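Local coordinates for sister chromatid cohesion protein (Chaetomium thermophilum, PDB 5T8V) that probably acts as a cohesin loader that binds chromatin, this chain being its C-terminal, HEAT-repeat part, at residues E71-C74 and F75-V78; F102-Q105 and T106-A110; K955-A958 and S959-Q963; E994-K997 and E998-K1002. All blocks are in the same frame, centred on the assembly; numbering follows the deposited sequence.

Contact 1 of 4, residues E71-C74 and F75-V78; sequences ELNC and FMTV
Asn73, which meets Met76, is the C-prime residue of the Schellman motif that ends helix 56-71. Its positive phi (57°) turns the chain out of the helix, with Cys74 N bonded back to Thr69 O and Asn73 N to Ile70 O. Directly after this cap comes a single helix-like turn. Thr77 N bonds to Cys74 O at 3.0 Å, with a fairly straight N-H, and Val78 N reaches Phe75 O at 3.4 Å, a weak bond. Met76 holds CG between its backbone N and carbonyl carbon (chi1 62°), and the chain then bends at chi3, which brings its methyl back across the Asn73 carboxamide. Met76 CE lies against this amide, 3.6 Å from Asn73 CG; its still closer approach to OD1 is doubtful at this resolution. Phe75 leaves on the inner side, its ring going to Leu66, Thr69 and Ile70 of helix 56-71 and to Leu83 of helix 81-96. Arg141 NH1 also bonds to both Phe75 O and Val78 O. At the surface, Thr77 lies beside the turn with CB 3.5 Å from Cys74 O.

Contact 2 of 4, residues F102-Q105 and T106-A110; sequences FSVQ and TSWGA
Trp108 folds its indole back over the backbone of Val104 and Gln105. At the root, Trp108 CB lies 3.2 Å from Gln105 O. CG sits anti to the carbonyl carbon (chi1 -85°), and this lays the ring along the backbone of the preceding residues. In the five-membered ring, CD1 and NE1 lie under the Gln105 methylene: Gln105 CB stands 3.9 Å from the ring centroid, close to the normal, a CH-pi contact. Gln105 N rides above the middle of the same indole, 3.8 Å from its plane. Further out, Val104 CA makes a second CH-pi contact over the six-membered ring, 4.2 Å from its centroid, while Val104 CG2 comes across at about a right angle, 4.1 Å from Trp108 CZ3. The far corner, CH2, approaches Ser103 O obliquely. Trp116 meets the indole with its own ring, the planes at about 60°. With alanine here, Val104 CA and the Gln105 methylene would probably lose the aromatic face they rest on, and Trp116 its ring partner. Where the side chain springs from the backbone, Trp108 N bonds to Gln105 O at 3.0 Å, closing a type I beta turn from Gln105 to Trp108 in the loop between helices 81-96 and 112-117.

Contact 3 of 4, residues K955-A958 and S959-Q963; sequences KTRA and SAQVQ
Gln961 N is shared by two carbonyls: it bonds to Arg957 O at 3.0 Å and, weakly, to Ala958 O at 3.2 Å. This is a bifurcated donor in the last turns of helix 940-960, one arm reaching back four residues as in an alpha helix and the other three. Upstream the pattern is regular. Ser959 N bonds to Lys955 O and Ala960 N to Thr956 O, both at 2.9 Å and both straighter than either arm at Gln961. Downstream, Ser959 O takes two donors in turn, Val962 N at 2.8 Å and Gln963 N at 3.3 Å, as the chain begins to leave the helix. Of the side chains, Arg957 and Gln961 are one turn apart on an exposed flank. Arg957 has CG anti to its own N (chi1 158°) and runs extended to NE, while Gln961 is extended beyond CG, and the two ends slant past each other with the guanidinium and amide planes 58° apart; the nearest pair, Arg957 NE and Gln961 NE2, is 4.1 Å apart and not bonded. Another flank faces the protein: Thr956 and Ala960 touch Leu965, Ala960 also meets Trp1024, and Thr956 OG1 is bonded to Gly952 O. Gln961 CB lies 3.3 Å from Ala958 O, and Val962 CG2 also approaches that oxygen.

Contact 4 of 4, residues E994-K997 and E998-K1002; sequences EMFK and EHFPK
Phe996 O takes two backbone hydrogen bonds from the residues that follow: Phe1000 N at 3.0 Å, lying in the carbonyl plane, and His999 N at 3.3 Å, well above it. A third polar link comes from a side chain, since His999 ND1 donates a weak, bent bond (131°) to Met995 O at 3.2 Å. Met995 bends at chi2, and its SD faces the edge of the imidazole at long range, 5.4 Å from the His999 ring centroid; the methyl makes the touch, CE ending 3.9 Å from His999 CE1. This turn belongs to the loop between helices 969-986 and 1009-1016 of the HEAT-repeat solenoid. Its apolar contacts are aromatic: Phe996 and Phe1000 run side by side, pointing the same way, with Phe996 CD2 4.2 Å from Phe1000 CE2. Phe996 packs on Val946 and Ile947 of helix 940-960, while Phe1000 reaches Leu1011 and Ile1015 of helix 1009-1016 and also touches Gln954 of helix 940-960. Replacing Phe1000 by a serine would probably open a gap beside the Phe996 ring and leave Lys951 without its cation-pi partner. As for charge, Glu994 OE2 and Glu998 OE1 lie 4.6 Å apart at an exposed edge, where they probably repel mildly.

From the N terminus, contact 1 comes first, in the loop from helix 56-71 to helix 81-96, and contact 2 follows in the next loop, from helix 81-96 to helix 112-117; one helix thus separates them, their centres 44 Å apart. Far along the solenoid, contact 3 lies at the end of helix 940-960, and contact 4 in the loop between helices 969-986 and 1009-1016. All four are local contacts in series, none nested or crossing; three sit in loops and contact 3 at a helix end. Contacts 3 and 4, with centres 22 Å apart, do not touch but share helix 940-960, which carries 955-958 and receives Phe996 and Phe1000. The two pairs sit on opposite sides of the chain's centre.

Contact 1 of 4, residues E71-C74 and F75-V78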
loop_
_atom_site.group_PDB
_atom_site.type_symbol
_atom_site.label_atom_id
_atom_site.label_comp_id
_atom_site.label_asym_id
_atom_site.label_seq_id
_atom_site.Cartn_x
_atom_site.Cartn_y
_atom_site.Cartn_z
ATOM N N GLU A 71 61.749 -18.709 14.209
ATOM C CA GLU A 71 60.669 -19.663 14.442
ATOM C C GLU A 71 61.144 -20.894 15.206
ATOM O O GLU A 71 60.340 -21.541 15.887
ATOM C CB GLU A 71 60.034 -20.071 13.115
ATOM C CG GLU A 71 59.138 -18.999 12.520
ATOM C CD GLU A 71 58.469 -19.443 11.234
ATOM O OE1 GLU A 71 58.824 -20.526 10.721
ATOM O OE2 GLU A 71 57.587 -18.710 10.739
ATOM N N LEU A 72 62.428 -21.235 15.110
ATOM C CA LEU A 72 62.984 -22.371 15.833
ATOM C C LEU A 72 63.651 -21.963 17.141
ATOM O O LEU A 72 64.349 -22.778 17.752
ATOM C CB LEU A 72 63.980 -23.123 14.948
ATOM C CG LEU A 72 63.425 -23.657 13.623
ATOM C CD1 LEU A 72 64.479 -24.485 12.909
ATOM C CD2 LEU A 72 62.157 -24.479 13.832
ATOM N N ASN A 73 63.455 -20.721 17.582
ATOM C CA ASN A 73 63.908 -20.269 18.896
ATOM C C ASN A 73 65.411 -20.464 19.084
ATOM O O ASN A 73 65.876 -20.748 20.191
ATOM C CB ASN A 73 63.138 -20.979 20.012
ATOM C CG ASN A 73 63.254 -20.264 21.343
ATOM O OD1 ASN A 73 63.384 -19.040 21.393
ATOM N ND2 ASN A 73 63.212 -21.025 22.432
ATOM N N CYS A 74 66.182 -20.319 18.005
ATOM C CA CYS A 74 67.636 -20.327 18.087
ATOM C C CYS A 74 68.253 -19.022 17.606
ATOM O O CYS A 74 69.483 -18.928 17.523
ATOM C CB CYS A 74 68.214 -21.501 17.281
ATOM S SG CYS A 74 67.831 -21.481 15.519
ATOM N N PHE A 75 67.436 -18.016 17.286
ATOM C CA PHE A 75 67.956 -16.708 16.910
ATOM C C PHE A 75 68.789 -16.085 18.021
ATOM O O PHE A 75 69.638 -15.231 17.743
ATOM C CB PHE A 75 66.789 -15.790 16.536
ATOM C CG PHE A 75 67.205 -14.416 16.098
ATOM C CD1 PHE A 75 68.025 -14.242 14.995
ATOM C CD2 PHE A 75 66.753 -13.294 16.776
ATOM C CE1 PHE A 75 68.401 -12.977 14.586
ATOM C CE2 PHE A 75 67.125 -12.026 16.370
ATOM C CZ PHE A 75 67.949 -11.867 15.275
ATOM N N MET A 76 68.571 -16.500 19.270
ATOM C CA MET A 76 69.339 -15.961 20.388
ATOM C C MET A 76 70.809 -16.347 20.304
ATOM O O MET A 76 71.664 -15.643 20.852
ATOM C CB MET A 76 68.744 -16.455 21.704
ATOM C CG MET A 76 68.781 -17.971 21.862
ATOM S SD MET A 76 67.643 -18.575 23.122
ATOM C CE MET A 76 66.061 -18.251 22.342
ATOM N N THR A 77 71.123 -17.456 19.631
ATOM C CA THR A 77 72.496 -17.945 19.576
ATOM C C THR A 77 73.334 -17.231 18.526
ATOM O O THR A 77 74.567 -17.286 18.598
ATOM C CB THR A 77 72.504 -19.450 19.299
ATOM O OG1 THR A 77 71.542 -20.098 20.142
ATOM C CG2 THR A 77 73.884 -20.043 19.570
ATOM N N VAL A 78 72.704 -16.571 17.557
ATOM C CA VAL A 78 73.425 -15.837 16.520
ATOM C C VAL A 78 74.389 -14.864 17.191
ATOM O O VAL A 78 73.970 -14.092 18.065
ATOM C CB VAL A 78 72.458 -15.099 15.581
ATOM C CG1 VAL A 78 73.215 -14.142 14.654
ATOM C CG2 VAL A 78 71.658 -16.099 14.765
#

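Contact 2 of 4, residues F102-Q105 and T106-A110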
loop_
_atom_site.group_PDB
_atom_site.type_symbol
_atom_site.label_atom_id
_atom_site.label_comp_id
_atom_site.label_asym_id
_atom_site.label_seq_id
_atom_site.Cartn_x
_atom_site.Cartn_y
_atom_site.Cartn_z
ATOM N N PHE A 102 62.807 8.649 -6.037
ATOM C CA PHE A 102 62.538 7.573 -6.983
ATOM C C PHE A 102 61.093 7.577 -7.469
ATOM O O PHE A 102 60.611 6.554 -7.970
ATOM C CB PHE A 102 62.882 6.220 -6.356
ATOM C CG PHE A 102 62.301 6.018 -4.984
ATOM C CD1 PHE A 102 60.970 5.672 -4.819
ATOM C CD2 PHE A 102 63.092 6.166 -3.859
ATOM C CE1 PHE A 102 60.441 5.484 -3.557
ATOM C CE2 PHE A 102 62.571 5.977 -2.596
ATOM C CZ PHE A 102 61.242 5.636 -2.445
ATOM N N SER A 103 60.398 8.703 -7.341
ATOM C CA SER A 103 59.001 8.770 -7.736
ATOM C C SER A 103 58.863 8.803 -9.254
ATOM O O SER A 103 59.741 9.287 -9.975
ATOM C CB SER A 103 58.334 10.004 -7.126
ATOM O OG SER A 103 58.994 11.192 -7.526
ATOM N N VAL A 104 57.748 8.272 -9.733
ATOM C CA VAL A 104 57.397 8.310 -11.147
ATOM C C VAL A 104 56.509 9.520 -11.393
ATOM O O VAL A 104 55.657 9.862 -10.564
ATOM C CB VAL A 104 56.696 7.005 -11.570
ATOM C CG1 VAL A 104 56.028 7.151 -12.936
ATOM C CG2 VAL A 104 57.690 5.858 -11.595
ATOM N N GLN A 105 56.706 10.169 -12.535
ATOM C CA GLN A 105 55.909 11.319 -12.936
ATOM C C GLN A 105 55.166 11.002 -14.225
ATOM O O GLN A 105 55.740 10.443 -15.163
ATOM C CB GLN A 105 56.789 12.559 -13.124
ATOM C CG GLN A 105 57.209 13.220 -11.820
ATOM C CD GLN A 105 56.038 13.831 -11.075
ATOM O OE1 GLN A 105 54.891 13.739 -11.513
ATOM N NE2 GLN A 105 56.321 14.460 -9.941
ATOM N N THR A 106 53.882 11.364 -14.263
ATOM C CA THR A 106 53.068 11.080 -15.440
ATOM C C THR A 106 53.611 11.779 -16.677
ATOM O O THR A 106 53.474 11.262 -17.792
ATOM C CB THR A 106 51.620 11.502 -15.192
ATOM O OG1 THR A 106 51.572 12.900 -14.882
ATOM C CG2 THR A 106 51.021 10.706 -14.042
ATOM N N SER A 107 54.229 12.948 -16.504
ATOM C CA SER A 107 54.795 13.673 -17.636
ATOM C C SER A 107 55.940 12.919 -18.299
ATOM O O SER A 107 56.239 13.180 -19.468
ATOM C CB SER A 107 55.288 15.047 -17.180
ATOM O OG SER A 107 55.989 15.701 -18.222
ATOM N N TRP A 108 56.581 11.996 -17.584
ATOM C CA TRP A 108 57.779 11.326 -18.083
ATOM C C TRP A 108 57.576 10.716 -19.463
ATOM O O TRP A 108 56.449 10.394 -19.849
ATOM C CB TRP A 108 58.221 10.234 -17.099
ATOM C CG TRP A 108 59.096 10.730 -15.984
ATOM C CD1 TRP A 108 59.481 12.019 -15.750
ATOM C CD2 TRP A 108 59.704 9.939 -14.956
ATOM N NE1 TRP A 108 60.288 12.079 -14.640
ATOM C CE2 TRP A 108 60.440 10.815 -14.135
ATOM C CE3 TRP A 108 59.696 8.574 -14.649
ATOM C CZ2 TRP A 108 61.161 10.374 -13.029
ATOM C CZ3 TRP A 108 60.412 8.138 -13.551
ATOM C CH2 TRP A 108 61.134 9.035 -12.753
ATOM N N GLY A 109 58.669 10.562 -20.209
ATOM C CA GLY A 109 58.652 9.905 -21.492
ATOM C C GLY A 109 59.336 8.551 -21.449
ATOM O O GLY A 109 59.744 8.055 -20.398
ATOM N N ALA A 110 59.469 7.956 -22.635
ATOM C CA ALA A 110 60.011 6.606 -22.726
ATOM C C ALA A 110 61.467 6.529 -22.285
ATOM O O ALA A 110 61.954 5.427 -22.012
ATOM C CB ALA A 110 59.868 6.084 -24.153
#

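Contact 3 of 4, residues K955-A958 and S959-Q963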
loop_
_atom_site.group_PDB
_atom_site.type_symbol
_atom_site.label_atom_id
_atom_site.label_comp_id
_atom_site.label_asym_id
_atom_site.label_seq_id
_atom_site.Cartn_x
_atom_site.Cartn_y
_atom_site.Cartn_z
ATOM N N LYS A 955 -74.044 -3.493 -13.478
ATOM C CA LYS A 955 -74.793 -4.474 -12.698
ATOM C C LYS A 955 -74.424 -4.383 -11.223
ATOM O O LYS A 955 -75.280 -4.559 -10.348
ATOM C CB LYS A 955 -74.535 -5.890 -13.221
ATOM C CG LYS A 955 -75.116 -6.209 -14.604
ATOM C CD LYS A 955 -76.589 -5.854 -14.719
ATOM C CE LYS A 955 -76.777 -4.496 -15.390
ATOM N NZ LYS A 955 -78.195 -4.047 -15.372
ATOM N N THR A 956 -73.151 -4.104 -10.929
ATOM C CA THR A 956 -72.744 -3.901 -9.542
ATOM C C THR A 956 -73.450 -2.695 -8.939
ATOM O O THR A 956 -73.908 -2.744 -7.793
ATOM C CB THR A 956 -71.226 -3.730 -9.447
ATOM O OG1 THR A 956 -70.572 -4.809 -10.127
ATOM C CG2 THR A 956 -70.780 -3.714 -7.993
ATOM N N ARG A 957 -73.543 -1.596 -9.692
ATOM C CA ARG A 957 -74.301 -0.443 -9.213
ATOM C C ARG A 957 -75.755 -0.821 -8.938
ATOM O O ARG A 957 -76.279 -0.599 -7.833
ATOM C CB ARG A 957 -74.215 0.693 -10.234
ATOM C CG ARG A 957 -75.341 1.707 -10.144
ATOM C CD ARG A 957 -74.914 3.080 -10.637
ATOM N NE ARG A 957 -76.022 4.033 -10.577
ATOM C CZ ARG A 957 -75.884 5.354 -10.499
ATOM N NH1 ARG A 957 -74.679 5.908 -10.459
ATOM N NH2 ARG A 957 -76.964 6.124 -10.451
ATOM N N ALA A 958 -76.421 -1.409 -9.938
ATOM C CA ALA A 958 -77.810 -1.826 -9.766
ATOM C C ALA A 958 -77.982 -2.671 -8.512
ATOM O O ALA A 958 -78.961 -2.511 -7.773
ATOM C CB ALA A 958 -78.278 -2.599 -11.001
ATOM N N SER A 959 -77.035 -3.574 -8.249
ATOM C CA SER A 959 -77.107 -4.386 -7.040
ATOM C C SER A 959 -76.958 -3.525 -5.795
ATOM O O SER A 959 -77.709 -3.688 -4.826
ATOM C CB SER A 959 -76.029 -5.468 -7.070
ATOM O OG SER A 959 -76.067 -6.247 -5.890
ATOM N N ALA A 960 -75.993 -2.601 -5.799
ATOM C CA ALA A 960 -75.800 -1.715 -4.660
ATOM C C ALA A 960 -77.052 -0.914 -4.345
ATOM O O ALA A 960 -77.205 -0.447 -3.211
ATOM C CB ALA A 960 -74.628 -0.765 -4.919
ATOM N N GLN A 961 -77.950 -0.739 -5.316
ATOM C CA GLN A 961 -79.211 -0.068 -5.015
ATOM C C GLN A 961 -80.135 -0.907 -4.137
ATOM O O GLN A 961 -81.046 -0.348 -3.518
ATOM C CB GLN A 961 -79.936 0.302 -6.308
ATOM C CG GLN A 961 -79.201 1.323 -7.146
ATOM C CD GLN A 961 -79.975 1.725 -8.383
ATOM O OE1 GLN A 961 -80.926 1.051 -8.781
ATOM N NE2 GLN A 961 -79.573 2.831 -8.997
ATOM N N VAL A 962 -79.927 -2.222 -4.064
ATOM C CA VAL A 962 -80.823 -3.101 -3.316
ATOM C C VAL A 962 -80.232 -3.388 -1.941
ATOM O O VAL A 962 -80.774 -2.948 -0.920
ATOM C CB VAL A 962 -81.091 -4.409 -4.085
ATOM C CG1 VAL A 962 -82.210 -5.201 -3.415
ATOM C CG2 VAL A 962 -81.447 -4.113 -5.535
ATOM N N GLN A 963 -79.127 -4.134 -1.903
ATOM C CA GLN A 963 -78.431 -4.423 -0.658
ATOM C C GLN A 963 -77.035 -3.807 -0.685
ATOM O O GLN A 963 -76.430 -3.692 -1.754
ATOM C CB GLN A 963 -78.307 -5.931 -0.408
ATOM C CG GLN A 963 -79.629 -6.639 -0.146
ATOM C CD GLN A 963 -80.289 -7.144 -1.413
ATOM O OE1 GLN A 963 -79.729 -7.040 -2.504
ATOM N NE2 GLN A 963 -81.490 -7.697 -1.275
#

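Contact 4 of 4, residues E994-K997 and E998-K1002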
loop_
_atom_site.group_PDB
_atom_site.type_symbol
_atom_site.label_atom_id
_atom_site.label_comp_id
_atom_site.label_asym_id
_atom_site.label_seq_id
_atom_site.Cartn_x
_atom_site.Cartn_y
_atom_site.Cartn_z
ATOM N N GLU A 994 -68.557 1.989 -32.824
ATOM C CA GLU A 994 -69.883 1.451 -33.098
ATOM C C GLU A 994 -70.145 0.129 -32.394
ATOM O O GLU A 994 -71.294 -0.152 -32.036
ATOM C CB GLU A 994 -70.074 1.264 -34.607
ATOM C CG GLU A 994 -71.480 1.582 -35.097
ATOM C CD GLU A 994 -71.843 3.044 -34.915
ATOM O OE1 GLU A 994 -70.920 3.885 -34.859
ATOM O OE2 GLU A 994 -73.050 3.352 -34.822
ATOM N N MET A 995 -69.109 -0.688 -32.182
ATOM C CA MET A 995 -69.281 -1.939 -31.452
ATOM C C MET A 995 -69.788 -1.709 -30.036
ATOM O O MET A 995 -70.403 -2.610 -29.455
ATOM C CB MET A 995 -67.954 -2.705 -31.415
ATOM C CG MET A 995 -67.967 -3.971 -30.561
ATOM S SD MET A 995 -69.167 -5.201 -31.115
ATOM C CE MET A 995 -68.983 -6.451 -29.844
ATOM N N PHE A 996 -69.547 -0.527 -29.469
ATOM C CA PHE A 996 -69.955 -0.241 -28.100
ATOM C C PHE A 996 -71.345 0.374 -28.010
ATOM O O PHE A 996 -72.025 0.193 -26.993
ATOM C CB PHE A 996 -68.941 0.696 -27.437
ATOM C CG PHE A 996 -67.671 0.010 -27.014
ATOM C CD1 PHE A 996 -66.655 -0.223 -27.927
ATOM C CD2 PHE A 996 -67.495 -0.401 -25.703
ATOM C CE1 PHE A 996 -65.490 -0.854 -27.539
ATOM C CE2 PHE A 996 -66.331 -1.031 -25.310
ATOM C CZ PHE A 996 -65.327 -1.258 -26.230
ATOM N N LYS A 997 -71.792 1.091 -29.042
ATOM C CA LYS A 997 -73.112 1.710 -28.974
ATOM C C LYS A 997 -74.223 0.669 -29.028
ATOM O O LYS A 997 -75.327 0.919 -28.531
ATOM C CB LYS A 997 -73.288 2.723 -30.105
ATOM C CG LYS A 997 -74.465 3.664 -29.883
ATOM C CD LYS A 997 -74.855 4.418 -31.143
ATOM C CE LYS A 997 -76.071 5.299 -30.890
ATOM N NZ LYS A 997 -76.533 6.001 -32.115
ATOM N N GLU A 998 -73.955 -0.497 -29.621
ATOM C CA GLU A 998 -74.985 -1.529 -29.712
ATOM C C GLU A 998 -75.390 -2.039 -28.335
ATOM O O GLU A 998 -76.526 -2.489 -28.152
ATOM C CB GLU A 998 -74.493 -2.689 -30.580
ATOM C CG GLU A 998 -73.982 -2.279 -31.956
ATOM C CD GLU A 998 -74.975 -1.428 -32.725
ATOM O OE1 GLU A 998 -74.946 -0.188 -32.569
ATOM O OE2 GLU A 998 -75.791 -1.998 -33.480
ATOM N N HIS A 999 -74.482 -1.977 -27.360
ATOM C CA HIS A 999 -74.755 -2.458 -26.010
ATOM C C HIS A 999 -75.034 -1.337 -25.021
ATOM O O HIS A 999 -75.730 -1.564 -24.025
ATOM C CB HIS A 999 -73.575 -3.291 -25.498
ATOM C CG HIS A 999 -73.179 -4.404 -26.418
ATOM N ND1 HIS A 999 -72.528 -4.184 -27.613
ATOM C CD2 HIS A 999 -73.344 -5.744 -26.320
ATOM C CE1 HIS A 999 -72.307 -5.342 -28.210
ATOM N NE2 HIS A 999 -72.793 -6.304 -27.446
ATOM N N PHE A 1000 -74.505 -0.139 -25.267
ATOM C CA PHE A 1000 -74.774 1.042 -24.450
ATOM C C PHE A 1000 -75.534 2.041 -25.313
ATOM O O PHE A 1000 -74.922 2.923 -25.933
ATOM C CB PHE A 1000 -73.472 1.648 -23.922
ATOM C CG PHE A 1000 -72.590 0.659 -23.214
ATOM C CD1 PHE A 1000 -72.715 0.450 -21.852
ATOM C CD2 PHE A 1000 -71.643 -0.068 -23.914
ATOM C CE1 PHE A 1000 -71.907 -0.463 -21.200
ATOM C CE2 PHE A 1000 -70.833 -0.983 -23.269
ATOM C CZ PHE A 1000 -70.964 -1.181 -21.912
ATOM N N PRO A 1001 -76.868 1.948 -25.386
ATOM C CA PRO A 1001 -77.600 2.748 -26.386
ATOM C C PRO A 1001 -77.368 4.244 -26.266
ATOM O O PRO A 1001 -77.209 4.925 -27.287
ATOM C CB PRO A 1001 -79.067 2.373 -26.121
ATOM C CG PRO A 1001 -79.014 1.065 -25.399
ATOM C CD PRO A 1001 -77.769 1.109 -24.579
ATOM N N LYS A 1002 -77.332 4.778 -25.047
ATOM C CA LYS A 1002 -77.194 6.215 -24.852
ATOM C C LYS A 1002 -75.729 6.640 -24.848
ATOM O O LYS A 1002 -75.349 7.569 -24.129
ATOM C CB LYS A 1002 -77.878 6.645 -23.551
ATOM C CG LYS A 1002 -77.363 5.950 -22.292
ATOM C CD LYS A 1002 -78.387 6.014 -21.166
ATOM C CE LYS A 1002 -78.625 7.441 -20.687
ATOM N NZ LYS A 1002 -79.817 7.543 -19.800
#